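Local coordinates for protein acyl-CoA dehydrogenase (Bacillus subtilis, PDB 5LNX) that catalyses the FAD-dependent dehydrogenation of 2,3-saturated acyl-CoA thioesters to 2,3-dehydroacyl-CoA, passing the hydrogens to an acceptor, at residues K41-G44 with L48-I51; G243-A248 with S315-F320; M106-N111 with E219-G224; K12-F17 with I68-E73; A168-D173 with G178-I183. All coordinates share one frame; numbering follows the deposited sequence.

Contact 1: residues K41-G44 with L48-I51; sequences KKMG and LMGI
The exit from helix 37-45, where M43 and G44 of its last turns meet L48 and M49 of the following loop, illustrates how a chain folds back on a helix end it has just left. The backbone N of L48 donates to the carbonyl O of M43 over 3.0 Å, and the bond is nearly straight, at 162° about the hydrogen. It joins residues five apart in sequence, one more than the usual helical bond, and so gives one of the last helical carbonyls a partner supplied by the loop. With the turn closed in this way, the loop lies against the end of a helix in the all-helical N-terminal part of the acyl-CoA dehydrogenase fold, and side chains pack across the turn. M43 and M49 cross at about a right angle. The terminal methyl CE of M49 is set across the M43 chain, 3.4 Å from M43 CB and 3.5 Å from M43 SD. M49 reaches that place by folding at chi2 (-77°), which turns its end back toward the helix, while its CG rests on the backbone of G44, 3.6 Å from G44 CA. M43 bends in turn at its last torsion, chi3 75°, and its CE also meets CD1 of L48 at 4.1 Å. Beyond the pair of segments, F17, I74 and L85 from three other helices pack against M43, and M10 and M13 of helix 9-32 against L48.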
# COMPACT_ATOMS: atom_id res chain seq x y z
N LYS D 41 18.67 -15.97 -33.57
CA LYS D 41 18.76 -16.38 -34.98
C LYS D 41 17.43 -16.93 -35.48
O LYS D 41 16.85 -16.42 -36.44
CB LYS D 41 19.85 -17.44 -35.13
CG LYS D 41 20.07 -17.99 -36.54
CD LYS D 41 21.49 -18.47 -36.76
CE LYS D 41 22.48 -17.33 -36.57
NZ LYS D 41 23.84 -17.63 -37.10
N LYS D 42 16.94 -17.93 -34.76
CA LYS D 42 15.65 -18.59 -35.04
C LYS D 42 14.49 -17.58 -35.09
O LYS D 42 13.76 -17.52 -36.09
CB LYS D 42 15.39 -19.67 -34.00
CG LYS D 42 14.35 -20.70 -34.37
CD LYS D 42 14.17 -21.70 -33.23
CE LYS D 42 15.28 -22.74 -33.19
NZ LYS D 42 15.01 -23.87 -34.11
N MET D 43 14.35 -16.78 -34.04
CA MET D 43 13.34 -15.67 -34.00
C MET D 43 13.44 -14.80 -35.24
O MET D 43 12.43 -14.31 -35.76
CB MET D 43 13.55 -14.77 -32.79
CG MET D 43 13.22 -15.38 -31.44
SD MET D 43 13.63 -14.26 -30.09
CE MET D 43 12.27 -13.08 -30.21
N GLY D 44 14.68 -14.59 -35.68
CA GLY D 44 14.96 -13.93 -36.96
C GLY D 44 14.33 -14.59 -38.18
O GLY D 44 13.60 -13.96 -38.94
N LEU D 48 10.25 -12.36 -36.36
CA LEU D 48 9.92 -11.67 -35.09
C LEU D 48 10.78 -10.43 -34.81
O LEU D 48 10.48 -9.64 -33.92
CB LEU D 48 10.07 -12.63 -33.92
CG LEU D 48 9.05 -13.78 -33.86
CD1 LEU D 48 9.34 -14.66 -32.64
CD2 LEU D 48 7.62 -13.26 -33.80
N MET D 49 11.84 -10.25 -35.59
CA MET D 49 12.90 -9.26 -35.28
C MET D 49 12.74 -7.85 -35.87
O MET D 49 13.52 -6.96 -35.54
CB MET D 49 14.26 -9.84 -35.68
CG MET D 49 14.70 -11.00 -34.82
SD MET D 49 15.30 -10.40 -33.25
CE MET D 49 14.70 -11.60 -32.12
N GLY D 50 11.74 -7.68 -36.71
CA GLY D 50 11.41 -6.39 -37.29
C GLY D 50 9.93 -6.25 -37.53
O GLY D 50 9.50 -6.02 -38.65
N ILE D 51 9.15 -6.34 -36.47
CA ILE D 51 7.69 -6.55 -36.60
C ILE D 51 6.93 -5.27 -37.01
O ILE D 51 6.08 -5.33 -37.89
CB ILE D 51 7.06 -7.14 -35.32
CG1 ILE D 51 7.82 -8.42 -34.94
CG2 ILE D 51 5.55 -7.33 -35.50
CD1 ILE D 51 7.12 -9.30 -33.93

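Contact 2: residues G243-A248 with S315-F320; sequences GIAAQA and SMAKQF
K318 lies alongside I244, the two side chains pointing the same way, and its course shows how a lysine can be apolar for most of its length and polar at its end. From CB the chain sets out with CG anti to the backbone N (chi1 -164°) and turns once, at chi2, before running on extended. CB makes no close approach to helix 243-248. CG comes 4.2 Å from the CG2 methyl of I244, CD stands a little farther off, and CE returns to within 4.1 Å of I244 CG2, so that methyl lies against the flank of the lysine chain. NZ continues past this apolar stretch to the loop before helix 364-376, where the carbonyl O atoms of T357 and G362 accept its hydrogen bonds; OD1 of N364, first in that helix, accepts a weak one. The buried amino group is thus paid for by backbone oxygens. Beside this pair the helices come together through alanine: A245 CB is 3.8 Å from A317 CB and 3.5 Å from A317 O. Side chains this small let the axes of the short segments approach to 7.9 Å, with their directions 29° apart. V297 of helix 277-305 also packs on A245, and F320 meets F320 of the second subunit. I244 touches Y360, one of the residues lining the FAD pocket, and its side chain is about 8 Å from a bound flavin. Close, roughly parallel helices belong to the C-terminal helical bundle of acyl-CoA dehydrogenases, which here reaches from flavin site to subunit interface.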
# COMPACT_ATOMS: atom_id res chain seq x y z
N GLY D 243 6.69 -0.94 -24.36
CA GLY D 243 7.34 -2.25 -24.40
C GLY D 243 7.77 -2.73 -23.04
O GLY D 243 7.51 -3.87 -22.65
N ILE D 244 8.41 -1.86 -22.28
CA ILE D 244 8.81 -2.24 -20.89
C ILE D 244 7.58 -2.56 -20.03
O ILE D 244 7.62 -3.45 -19.19
CB ILE D 244 9.58 -1.13 -20.18
CG1 ILE D 244 10.89 -0.83 -20.93
CG2 ILE D 244 9.87 -1.51 -18.74
CD1 ILE D 244 11.81 -2.03 -21.08
N ALA D 245 6.49 -1.87 -20.32
CA ALA D 245 5.24 -2.06 -19.60
C ALA D 245 4.64 -3.43 -19.94
O ALA D 245 4.17 -4.17 -19.05
CB ALA D 245 4.25 -0.97 -19.98
N ALA D 246 4.63 -3.72 -21.24
CA ALA D 246 4.28 -5.03 -21.78
C ALA D 246 5.14 -6.15 -21.21
O ALA D 246 4.66 -7.26 -20.96
CB ALA D 246 4.41 -5.01 -23.30
N GLN D 247 6.41 -5.87 -21.00
CA GLN D 247 7.32 -6.81 -20.32
C GLN D 247 6.82 -7.07 -18.91
O GLN D 247 6.67 -8.22 -18.49
CB GLN D 247 8.75 -6.27 -20.27
CG GLN D 247 9.78 -7.27 -19.76
CD GLN D 247 11.12 -6.63 -19.41
OE1 GLN D 247 11.27 -5.41 -19.41
NE2 GLN D 247 12.10 -7.47 -19.10
N ALA D 248 6.55 -5.98 -18.20
CA ALA D 248 6.04 -6.04 -16.81
C ALA D 248 4.70 -6.79 -16.70
O ALA D 248 4.40 -7.41 -15.69
CB ALA D 248 5.87 -4.64 -16.25
N SER D 315 3.98 6.59 -19.98
CA SER D 315 4.54 6.73 -18.63
C SER D 315 3.70 6.03 -17.58
O SER D 315 4.20 5.33 -16.72
CB SER D 315 4.72 8.21 -18.27
OG SER D 315 5.99 8.64 -18.67
N MET D 316 2.41 6.28 -17.64
CA MET D 316 1.41 5.60 -16.77
C MET D 316 1.49 4.06 -16.81
O MET D 316 1.53 3.40 -15.77
CB MET D 316 -0.01 6.06 -17.15
CG MET D 316 -0.38 7.42 -16.58
SD MET D 316 -1.90 8.10 -17.26
CE MET D 316 -2.27 9.47 -16.15
N ALA D 317 1.47 3.52 -18.03
CA ALA D 317 1.63 2.08 -18.27
C ALA D 317 2.91 1.49 -17.68
O ALA D 317 2.90 0.40 -17.11
CB ALA D 317 1.62 1.81 -19.77
N LYS D 318 4.03 2.18 -17.91
CA LYS D 318 5.36 1.70 -17.48
C LYS D 318 5.41 1.60 -15.96
O LYS D 318 5.79 0.57 -15.40
CB LYS D 318 6.47 2.66 -17.95
CG LYS D 318 7.89 2.09 -17.90
CD LYS D 318 8.58 2.32 -16.56
CE LYS D 318 10.07 2.07 -16.66
NZ LYS D 318 10.79 2.12 -15.34
N GLN D 319 4.92 2.65 -15.31
CA GLN D 319 4.86 2.74 -13.85
C GLN D 319 3.86 1.76 -13.24
O GLN D 319 4.10 1.18 -12.18
CB GLN D 319 4.49 4.17 -13.43
CG GLN D 319 4.45 4.40 -11.92
CD GLN D 319 3.06 4.34 -11.32
OE1 GLN D 319 2.17 5.12 -11.71
NE2 GLN D 319 2.81 3.33 -10.50
N PHE D 320 2.71 1.62 -13.89
CA PHE D 320 1.64 0.80 -13.33
C PHE D 320 1.98 -0.69 -13.41
O PHE D 320 2.02 -1.39 -12.40
CB PHE D 320 0.29 1.06 -14.00
CG PHE D 320 -0.84 0.47 -13.25
CD1 PHE D 320 -1.42 1.17 -12.19
CD2 PHE D 320 -1.21 -0.86 -13.46
CE1 PHE D 320 -2.41 0.58 -11.42
CE2 PHE D 320 -2.19 -1.45 -12.68
CZ PHE D 320 -2.79 -0.73 -11.66

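Contact 3: residues M106-N111 with E219-G224; sequences MKYIPN and EANLLG
Y108 and N221 meet through one polar approach, a small example of a phenol bridging distant parts of a chain. In that polar group, the hydroxyl OH of Y108 lies 2.8 Å from OD1 of N221, which comes in at the ring's edge, near its plane. The amide itself is turned steeply, its plane 79° from that of the ring. N221 ND2 is also close, 3.3 Å from Y108 OH, but its angle is too poor for a hydrogen bond. OE1 of E185 is hydrogen-bonded to the same hydroxyl, which therefore sits between two side-chain oxygens. Among the apolar contacts, CG of the preceding K107 lies 3.9 Å above the ring of Y108, over its centre. The Y108 side chain also touches I96 of helix 94-99. A phenylalanine in place of Y108 would probably keep this packing but leave N221 OD1 and E185 OE1 without the hydroxyl that lies between them. Backbone bonding steadies the other partner: N221 sits at the end of a short 3-10 turn and pairs with I183. Helix 102-114, from the N-terminal helical region, is thereby brought against the edge of the beta region, where strand 222-223 runs beside strand 179-185, and Q104 adds a further link to L222 O.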
# COMPACT_ATOMS: atom_id res chain seq x y z
N MET D 106 18.01 1.83 -45.82
CA MET D 106 18.32 0.73 -46.74
C MET D 106 19.57 -0.06 -46.33
O MET D 106 19.61 -1.28 -46.46
CB MET D 106 18.53 1.25 -48.16
N LYS D 107 20.58 0.65 -45.85
CA LYS D 107 21.86 0.02 -45.51
C LYS D 107 21.76 -0.84 -44.26
O LYS D 107 22.32 -1.94 -44.19
CB LYS D 107 22.95 1.09 -45.31
CG LYS D 107 24.32 0.53 -44.96
CD LYS D 107 25.39 1.61 -44.90
CE LYS D 107 26.73 1.04 -44.43
NZ LYS D 107 27.90 1.96 -44.54
N TYR D 108 21.06 -0.32 -43.25
CA TYR D 108 21.16 -0.86 -41.88
C TYR D 108 19.97 -1.69 -41.40
O TYR D 108 20.15 -2.63 -40.63
CB TYR D 108 21.39 0.28 -40.90
CG TYR D 108 22.76 0.89 -41.03
CD1 TYR D 108 23.90 0.17 -40.67
CD2 TYR D 108 22.93 2.20 -41.48
CE1 TYR D 108 25.16 0.73 -40.77
CE2 TYR D 108 24.18 2.77 -41.57
CZ TYR D 108 25.29 2.03 -41.23
OH TYR D 108 26.54 2.59 -41.30
N ILE D 109 18.77 -1.34 -41.86
CA ILE D 109 17.52 -1.93 -41.34
C ILE D 109 17.25 -3.41 -41.73
O ILE D 109 16.88 -4.19 -40.87
CB ILE D 109 16.28 -1.07 -41.71
N PRO D 110 17.39 -3.78 -43.02
CA PRO D 110 17.06 -5.15 -43.46
C PRO D 110 17.76 -6.22 -42.64
O PRO D 110 17.15 -7.21 -42.25
CB PRO D 110 17.54 -5.19 -44.91
CG PRO D 110 17.52 -3.78 -45.37
CD PRO D 110 17.83 -2.94 -44.16
N ASN D 111 19.04 -6.00 -42.35
CA ASN D 111 19.79 -6.91 -41.50
C ASN D 111 19.31 -6.89 -40.06
O ASN D 111 19.37 -7.91 -39.36
CB ASN D 111 21.28 -6.59 -41.55
CG ASN D 111 21.93 -7.08 -42.83
OD1 ASN D 111 21.76 -8.24 -43.22
ND2 ASN D 111 22.72 -6.22 -43.47
N GLU D 219 30.92 10.08 -40.80
CA GLU D 219 30.03 11.24 -40.91
C GLU D 219 28.67 10.87 -41.46
O GLU D 219 27.64 11.39 -41.00
CB GLU D 219 30.73 12.27 -41.81
CG GLU D 219 30.06 13.61 -41.99
CD GLU D 219 31.01 14.61 -42.64
OE1 GLU D 219 32.11 14.23 -43.11
OE2 GLU D 219 30.64 15.80 -42.69
N ALA D 220 28.66 10.00 -42.46
CA ALA D 220 27.40 9.48 -43.04
C ALA D 220 26.52 8.66 -42.06
O ALA D 220 25.33 8.46 -42.30
CB ALA D 220 27.70 8.64 -44.28
N ASN D 221 27.11 8.20 -40.96
CA ASN D 221 26.37 7.52 -39.90
C ASN D 221 25.74 8.45 -38.85
O ASN D 221 25.16 7.98 -37.86
CB ASN D 221 27.27 6.49 -39.20
CG ASN D 221 27.70 5.38 -40.14
OD1 ASN D 221 27.22 5.28 -41.27
ND2 ASN D 221 28.62 4.53 -39.68
N LEU D 222 25.88 9.75 -39.06
CA LEU D 222 25.17 10.74 -38.25
C LEU D 222 23.66 10.56 -38.45
O LEU D 222 23.15 10.69 -39.56
CB LEU D 222 25.57 12.17 -38.64
CG LEU D 222 24.67 13.27 -38.05
CD1 LEU D 222 24.92 13.41 -36.55
CD2 LEU D 222 24.86 14.59 -38.77
N LEU D 223 22.96 10.29 -37.35
CA LEU D 223 21.51 10.06 -37.41
C LEU D 223 20.73 11.38 -37.28
O LEU D 223 20.66 11.98 -36.20
CB LEU D 223 21.08 9.05 -36.35
CG LEU D 223 19.66 8.50 -36.43
CD1 LEU D 223 19.32 7.95 -37.81
CD2 LEU D 223 19.48 7.42 -35.39
N GLY D 224 20.16 11.82 -38.40
CA GLY D 224 19.53 13.14 -38.55
C GLY D 224 20.45 14.35 -38.38
O GLY D 224 21.68 14.22 -38.46

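Contact 4: residues K12-F17 with I68-E73; sequences KMVRDF and ILAIHE
OE2 of E73 receives NH1 of R15 at 2.9 Å, the shorter half of a salt bridge that works as an example of side-on recognition between helices. The bond is nearly straight, with OE2 in the guanidinium plane and approached on its syn side. The second nitrogen of the same edge, R15 NE, reaches E73 OE1 at 3.3 Å; this bond is more bent and arrives from above the carboxylate plane. The two flat groups are accordingly not coplanar but turned 41° apart. R15 presents this edge because its chain runs extended from the helix and then bends at chi3 (-69°), swinging NE and NH1 toward E73. Beneath the charges lies a hydrocarbon layer. V14 CG1 rests 3.6 Å from E73 CB, and V14 CG2 is 3.9 Å from A70 CB, the small alanine giving the branched side chain room between the helices. The short segments run in nearly the same direction, 27° apart, with axes 9.2 Å from each other. L48, from the loop after helix 37-45, covers V14, while H72 is hydrogen-bonded to Y298 and E253 of the C-terminal helices. Although E73 is buried, the two-point grip of the arginine would probably favour its ionised form, and helices 9-32 and 64-77 of the N-terminal bundle are joined by charge on the solvent side, where R15 is exposed, and by apolar packing underneath.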
# COMPACT_ATOMS: atom_id res chain seq x y z
N LYS D 12 -1.24 -15.66 -31.63
CA LYS D 12 -1.19 -17.14 -31.62
C LYS D 12 0.18 -17.64 -32.09
O LYS D 12 0.76 -18.54 -31.49
CB LYS D 12 -2.28 -17.76 -32.49
CG LYS D 12 -2.45 -19.25 -32.25
N MET D 13 0.66 -17.04 -33.18
CA MET D 13 2.00 -17.33 -33.73
C MET D 13 3.12 -17.15 -32.70
O MET D 13 3.97 -18.05 -32.53
CB MET D 13 2.26 -16.46 -34.95
CG MET D 13 3.66 -16.60 -35.52
SD MET D 13 5.05 -15.78 -34.72
CE MET D 13 6.31 -16.80 -35.49
N VAL D 14 3.11 -16.02 -31.99
CA VAL D 14 4.13 -15.75 -30.96
C VAL D 14 3.94 -16.65 -29.75
O VAL D 14 4.91 -17.08 -29.15
CB VAL D 14 4.19 -14.28 -30.44
CG1 VAL D 14 5.16 -14.13 -29.28
CG2 VAL D 14 4.66 -13.33 -31.54
N ARG D 15 2.69 -16.89 -29.35
CA ARG D 15 2.42 -17.82 -28.23
C ARG D 15 2.97 -19.23 -28.48
O ARG D 15 3.55 -19.83 -27.59
CB ARG D 15 0.93 -17.92 -27.90
CG ARG D 15 0.71 -18.51 -26.50
CD ARG D 15 -0.73 -18.38 -25.98
NE ARG D 15 -1.11 -17.00 -25.68
CZ ARG D 15 -2.26 -16.64 -25.10
NH1 ARG D 15 -2.51 -15.35 -24.88
NH2 ARG D 15 -3.19 -17.56 -24.76
N ASP D 16 2.80 -19.73 -29.70
CA ASP D 16 3.26 -21.09 -30.04
C ASP D 16 4.78 -21.18 -30.08
O ASP D 16 5.38 -22.03 -29.40
CB ASP D 16 2.67 -21.55 -31.38
CG ASP D 16 1.15 -21.68 -31.34
OD1 ASP D 16 0.57 -21.90 -30.24
OD2 ASP D 16 0.53 -21.54 -32.41
N PHE D 17 5.39 -20.30 -30.88
CA PHE D 17 6.84 -20.09 -30.89
C PHE D 17 7.41 -19.97 -29.49
O PHE D 17 8.37 -20.67 -29.12
CB PHE D 17 7.22 -18.81 -31.65
CG PHE D 17 8.71 -18.62 -31.77
CD1 PHE D 17 9.39 -19.08 -32.88
CD2 PHE D 17 9.45 -18.11 -30.71
CE1 PHE D 17 10.78 -19.00 -32.95
CE2 PHE D 17 10.84 -18.01 -30.78
CZ PHE D 17 11.50 -18.45 -31.90
N ILE D 68 3.94 -4.85 -29.84
CA ILE D 68 3.88 -4.77 -28.38
C ILE D 68 3.26 -6.04 -27.85
O ILE D 68 3.68 -6.59 -26.84
CB ILE D 68 3.01 -3.60 -27.92
CG1 ILE D 68 3.88 -2.40 -27.56
CG2 ILE D 68 2.61 -3.71 -26.45
CD1 ILE D 68 4.65 -1.47 -28.47
N LEU D 69 2.25 -6.49 -28.56
CA LEU D 69 1.61 -7.79 -28.32
C LEU D 69 2.63 -8.92 -28.28
O LEU D 69 2.62 -9.77 -27.39
CB LEU D 69 0.58 -8.04 -29.41
CG LEU D 69 -0.24 -9.29 -29.53
CD1 LEU D 69 -1.46 -9.16 -28.62
CD2 LEU D 69 -0.68 -9.44 -30.97
N ALA D 70 3.53 -8.92 -29.25
CA ALA D 70 4.59 -9.92 -29.31
C ALA D 70 5.38 -9.89 -28.01
O ALA D 70 5.46 -10.89 -27.29
CB ALA D 70 5.49 -9.69 -30.52
N ILE D 71 5.92 -8.72 -27.69
CA ILE D 71 6.73 -8.48 -26.47
C ILE D 71 6.01 -8.89 -25.18
O ILE D 71 6.61 -9.46 -24.27
CB ILE D 71 7.12 -7.01 -26.35
CG1 ILE D 71 8.04 -6.63 -27.52
CG2 ILE D 71 7.82 -6.72 -25.03
CD1 ILE D 71 8.58 -5.22 -27.46
N HIS D 72 4.72 -8.64 -25.14
CA HIS D 72 3.85 -9.11 -24.05
C HIS D 72 3.89 -10.63 -23.90
O HIS D 72 4.19 -11.17 -22.82
CB HIS D 72 2.40 -8.66 -24.30
CG HIS D 72 1.40 -9.27 -23.37
ND1 HIS D 72 0.04 -9.27 -23.62
CD2 HIS D 72 1.55 -9.89 -22.17
CE1 HIS D 72 -0.59 -9.85 -22.63
NE2 HIS D 72 0.30 -10.25 -21.74
N GLU D 73 3.57 -11.30 -25.00
CA GLU D 73 3.56 -12.76 -25.07
C GLU D 73 4.90 -13.41 -24.72
O GLU D 73 4.96 -14.37 -23.96
CB GLU D 73 3.12 -13.21 -26.46
CG GLU D 73 1.62 -13.07 -26.65
CD GLU D 73 0.83 -13.95 -25.69
OE1 GLU D 73 1.35 -14.94 -25.09
OE2 GLU D 73 -0.35 -13.60 -25.52

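Contact 5: residues A168-D173 with G178-I183; sequences ALTAPD and GISAFI
T170 OG1 and S180 OG stand 2.7 Å apart in a hydrogen bond whose donor could be either hydroxyl. The methyl of the same threonine, CG2, meets the edge of the F182 ring 3.9 Å from CZ, so one branched side chain uses its hydroxyl on S180 and its methyl on F182. A168 CB also packs on F182, 4.0 Å from CE2. These contacts ride on a beta hairpin, a useful case of how strand pairing sets side-chain neighbours: strands 163-169 and 179-185 run antiparallel, and A168 with S180 forms a hydrogen-bonded pair. A168 N gives to S180 O, and S180 N gives to A168 O, both at 2.9 Å. Next along, L169 and I179 make a non-hydrogen-bonded pair whose side chains project from the other face of the sheet, where L169 CD2 touches I179 CG1 at 3.9 Å. Past the strand end, T170 N also points to G178 O, though the placement of that oxygen is doubtful. A valine at T170 would probably keep much of the packing on F182 but leave S180 OG without one of its hydrogen-bonding mates. Farther out, the backbone N of G227 donates to S180 OG, which helps to fix the serine facing T170. Y146 meets the F182 ring edge-to-face, and L135 packs against both L169 and I179.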
# COMPACT_ATOMS: atom_id res chain seq x y z
N ALA D 168 25.86 11.34 -28.27
CA ALA D 168 27.14 11.99 -27.96
C ALA D 168 27.09 13.50 -28.22
O ALA D 168 26.50 13.93 -29.20
CB ALA D 168 28.26 11.33 -28.75
N LEU D 169 27.71 14.29 -27.33
CA LEU D 169 27.80 15.78 -27.48
C LEU D 169 28.56 16.26 -28.72
O LEU D 169 29.74 15.92 -28.90
CB LEU D 169 28.52 16.38 -26.27
CG LEU D 169 27.76 16.38 -24.95
CD1 LEU D 169 28.70 16.81 -23.84
CD2 LEU D 169 26.54 17.26 -25.01
N THR D 170 27.88 17.02 -29.57
CA THR D 170 28.54 17.72 -30.74
C THR D 170 29.37 19.14 -30.62
O THR D 170 30.57 19.19 -31.08
CB THR D 170 27.61 17.57 -32.02
OG1 THR D 170 26.21 17.67 -31.70
CG2 THR D 170 27.82 16.20 -32.71
N ALA D 171 28.90 20.32 -30.12
CA ALA D 171 27.79 20.72 -29.24
C ALA D 171 27.87 20.51 -27.67
O ALA D 171 26.84 20.20 -27.05
CB ALA D 171 26.62 19.88 -29.60
N PRO D 172 28.95 20.81 -26.98
CA PRO D 172 29.01 20.74 -25.51
C PRO D 172 28.40 21.93 -24.73
O PRO D 172 27.98 21.76 -23.58
CB PRO D 172 30.51 20.61 -25.20
CG PRO D 172 31.06 19.85 -26.37
CD PRO D 172 30.23 20.24 -27.56
N ASP D 173 28.47 23.14 -25.28
CA ASP D 173 27.98 24.33 -24.55
C ASP D 173 26.45 24.43 -24.54
O ASP D 173 25.88 25.24 -23.81
CB ASP D 173 28.66 25.65 -25.01
CG ASP D 173 28.33 26.05 -26.42
OD1 ASP D 173 28.02 25.16 -27.26
OD2 ASP D 173 28.50 27.26 -26.71
N GLY D 178 22.58 20.12 -27.39
CA GLY D 178 23.81 19.93 -28.19
C GLY D 178 24.24 18.46 -28.34
O GLY D 178 25.37 18.16 -28.74
N ILE D 179 23.30 17.58 -27.99
CA ILE D 179 23.45 16.16 -28.17
C ILE D 179 23.08 15.74 -29.60
O ILE D 179 22.01 16.08 -30.11
CB ILE D 179 22.54 15.40 -27.20
CG1 ILE D 179 23.10 15.48 -25.77
CG2 ILE D 179 22.41 13.94 -27.61
CD1 ILE D 179 22.07 15.21 -24.71
N SER D 180 23.96 14.93 -30.19
CA SER D 180 23.70 14.29 -31.48
C SER D 180 23.55 12.76 -31.35
O SER D 180 24.03 12.16 -30.39
CB SER D 180 24.83 14.61 -32.46
OG SER D 180 24.65 15.91 -33.00
N ALA D 181 22.95 12.16 -32.37
CA ALA D 181 22.74 10.71 -32.40
C ALA D 181 23.47 10.06 -33.55
O ALA D 181 23.41 10.53 -34.69
CB ALA D 181 21.27 10.38 -32.45
N PHE D 182 24.08 8.91 -33.25
CA PHE D 182 24.98 8.21 -34.19
C PHE D 182 24.68 6.71 -34.35
O PHE D 182 24.45 5.99 -33.38
CB PHE D 182 26.42 8.37 -33.72
CG PHE D 182 26.90 9.79 -33.72
CD1 PHE D 182 27.55 10.31 -34.83
CD2 PHE D 182 26.73 10.60 -32.61
CE1 PHE D 182 28.01 11.62 -34.82
CE2 PHE D 182 27.19 11.90 -32.59
CZ PHE D 182 27.83 12.42 -33.71
N ILE D 183 24.66 6.27 -35.61
CA ILE D 183 24.68 4.84 -35.96
C ILE D 183 26.10 4.29 -35.84
O ILE D 183 26.93 4.46 -36.74
CB ILE D 183 24.24 4.60 -37.44
CG1 ILE D 183 22.73 4.87 -37.67

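Contacts 1 and 4 form one apolar neighbourhood in the N-terminal helices: their centres are about 12 Å apart, and M43 CG lies 3.6 Å from F17 CZ. Contact 4 in turn leans on contact 2, I71 and I68 touching G243 and A246, so the packing runs on from the N-terminal helices into the C-terminal bundle. Contacts 3 and 5, with centres about 17 Å apart, share a sheet through backbone pairing of N221 and L223 with I183 and A181. Contacts 4 and 5 sit on opposite sides of the chain's centre. Contact 2 comes nearer to bound FAD than contact 5 does: the side chain of I244 is about 8 Å from the cofactor, that of I179 about 12 Å.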